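Local coordinates for exopolysaccharide biosynthesis protein (Pantoea stewartii subsp. stewartii DC283, PDB 6TGF) that modifies the glycan of bacterial biofilms, probably by hydrolysing its exopolysaccharide, as a trimer with a parallel beta-helix fold like that of bacteriophage tailspikes, at residues Val271-Ala275 against Gly276-Val280. Sequence-based numbering, arbitrary orientation.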
loop_
_atom_site.group_PDB
_atom_site.type_symbol
_atom_site.label_atom_id
_atom_site.label_comp_id
_atom_site.label_asym_id
_atom_site.label_seq_id
_atom_site.Cartn_x
_atom_site.Cartn_y
_atom_site.Cartn_z
ATOM N N VAL B 271 -20.378 -14.093 9.457
ATOM C CA VAL B 271 -20.634 -13.593 10.843
ATOM C C VAL B 271 -20.357 -12.084 10.889
ATOM O O VAL B 271 -19.183 -11.692 10.746
ATOM C CB VAL B 271 -19.788 -14.351 11.885
ATOM C CG1 VAL B 271 -20.155 -13.953 13.307
ATOM C CG2 VAL B 271 -19.898 -15.860 11.713
ATOM N N GLN B 272 -21.405 -11.280 11.097
ATOM C CA GLN B 272 -21.333 -9.796 11.179
ATOM C C GLN B 272 -21.793 -9.348 12.570
ATOM O O GLN B 272 -22.991 -9.505 12.875
ATOM C CB GLN B 272 -22.196 -9.161 10.087
ATOM C CG GLN B 272 -22.135 -7.638 10.062
ATOM C CD GLN B 272 -20.757 -7.130 9.715
ATOM O OE1 GLN B 272 -20.145 -7.564 8.742
ATOM N NE2 GLN B 272 -20.260 -6.197 10.509
ATOM N N PHE B 273 -20.867 -8.814 13.375
ATOM C CA PHE B 273 -21.152 -8.138 14.668
ATOM C C PHE B 273 -21.656 -6.723 14.402
ATOM O O PHE B 273 -21.147 -6.042 13.516
ATOM C CB PHE B 273 -19.898 -8.028 15.538
ATOM C CG PHE B 273 -19.447 -9.299 16.212
ATOM C CD1 PHE B 273 -18.569 -10.164 15.580
ATOM C CD2 PHE B 273 -19.866 -9.604 17.499
ATOM C CE1 PHE B 273 -18.138 -11.321 16.211
ATOM C CE2 PHE B 273 -19.436 -10.763 18.127
ATOM C CZ PHE B 273 -18.572 -11.619 17.481
ATOM N N PRO B 274 -22.659 -6.231 15.161
ATOM C CA PRO B 274 -22.929 -4.798 15.226
ATOM C C PRO B 274 -21.924 -4.162 16.198
ATOM O O PRO B 274 -21.164 -4.896 16.807
ATOM C CB PRO B 274 -24.382 -4.719 15.713
ATOM C CG PRO B 274 -24.612 -6.010 16.481
ATOM C CD PRO B 274 -23.589 -7.015 15.986
ATOM N N ALA B 275 -21.924 -2.831 16.307
ATOM C CA ALA B 275 -21.052 -2.074 17.238
ATOM C C ALA B 275 -21.420 -2.451 18.680
ATOM O O ALA B 275 -22.619 -2.683 18.940
ATOM C CB ALA B 275 -21.187 -0.591 16.994
ATOM N N GLY B 276 -20.422 -2.536 19.567
ATOM C CA GLY B 276 -20.605 -2.800 21.009
ATOM C C GLY B 276 -19.658 -3.866 21.534
ATOM O O GLY B 276 -18.845 -4.386 20.742
ATOM N N THR B 277 -19.758 -4.175 22.831
ATOM C CA THR B 277 -18.966 -5.220 23.534
ATOM C C THR B 277 -19.800 -6.504 23.610
ATOM O O THR B 277 -20.955 -6.420 24.072
ATOM C CB THR B 277 -18.535 -4.740 24.924
ATOM O OG1 THR B 277 -17.839 -3.504 24.761
ATOM C CG2 THR B 277 -17.652 -5.734 25.648
ATOM N N PHE B 278 -19.231 -7.637 23.182
ATOM C CA PHE B 278 -19.911 -8.958 23.110
ATOM C C PHE B 278 -19.105 -10.010 23.878
ATOM O O PHE B 278 -17.871 -10.066 23.711
ATOM C CB PHE B 278 -20.109 -9.378 21.653
ATOM C CG PHE B 278 -21.088 -8.514 20.902
ATOM C CD1 PHE B 278 -20.689 -7.306 20.354
ATOM C CD2 PHE B 278 -22.412 -8.896 20.768
ATOM C CE1 PHE B 278 -21.592 -6.505 19.674
ATOM C CE2 PHE B 278 -23.314 -8.094 20.086
ATOM C CZ PHE B 278 -22.902 -6.902 19.540
ATOM N N PHE B 279 -19.798 -10.819 24.685
ATOM C CA PHE B 279 -19.236 -11.994 25.401
ATOM C C PHE B 279 -19.403 -13.239 24.520
ATOM O O PHE B 279 -20.544 -13.545 24.120
ATOM C CB PHE B 279 -19.908 -12.179 26.763
ATOM C CG PHE B 279 -19.387 -13.355 27.549
ATOM C CD1 PHE B 279 -18.066 -13.397 27.967
ATOM C CD2 PHE B 279 -20.212 -14.423 27.866
ATOM C CE1 PHE B 279 -17.585 -14.479 28.688
ATOM C CE2 PHE B 279 -19.731 -15.503 28.588
ATOM C CZ PHE B 279 -18.418 -15.530 28.997
ATOM N N VAL B 280 -18.294 -13.926 24.231
ATOM C CA VAL B 280 -18.240 -15.102 23.314
ATOM C C VAL B 280 -17.428 -16.212 23.989
ATOM O O VAL B 280 -16.224 -15.998 24.224
ATOM C CB VAL B 280 -17.635 -14.716 21.948
ATOM C CG1 VAL B 280 -17.599 -15.892 20.985
ATOM C CG2 VAL B 280 -18.361 -13.538 21.315
#
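Phe-278 and Phe-273 meet inside the bend that joins strand 271-272 to strand 276-279, an example of aromatic side chains filling the inside of a bend in a parallel beta-helix. Followed outward, the Phe-278 side chain meets Phe-273 first and Pro-274 at its far end. Its CB lies 3.8 Å from CE2 of Phe-273, and its CG and CD1 both rest against CD2 of that ring, which sits 3.7 Å above the plane of Phe-278 and toward its rim. The pair is edge-to-face, the edge of Phe-273 directed at the face of Phe-278, with centroids 5.3 Å apart and planes at 67°. Farther out, CE1 of Phe-278 comes within 3.3 Å of the carbonyl O of Pro-274, while CZ reaches the pyrrolidine ring, 3.6 Å from Pro-274 CG, the two side chains crossing at about a right angle. In Phe-278, CG stands anti to the carbonyl carbon (chi1 -67°), which swings the ring back along the chain to the bend. Phe-273 slides past it the opposite way, and its CZ presents an edge to CG2 of Val-280 at 4.3 Å.

Strand 276-279 begins just after the bend at Gly-276, which, without a side chain, takes up a phi of 133°, a backbone angle suited to glycine. On the flank, Gln-272 NE2 donates to Phe-273 O at 3.1 Å, tilted from the carbonyl plane, and OE1 of Gln-272 is bonded to Arg-294. Ile-255 of helix 252-265, which caps this end of the solenoid, packs on both Phe-273 and Val-280, and Thr-308 of the next coil bonds to Pro-274 O. No hydrogen bond links the two segments, so what they share across the bend is apolar and aromatic contact, while the polar backbone groups of Pro-274 and Gly-276 bond to the adjoining coil.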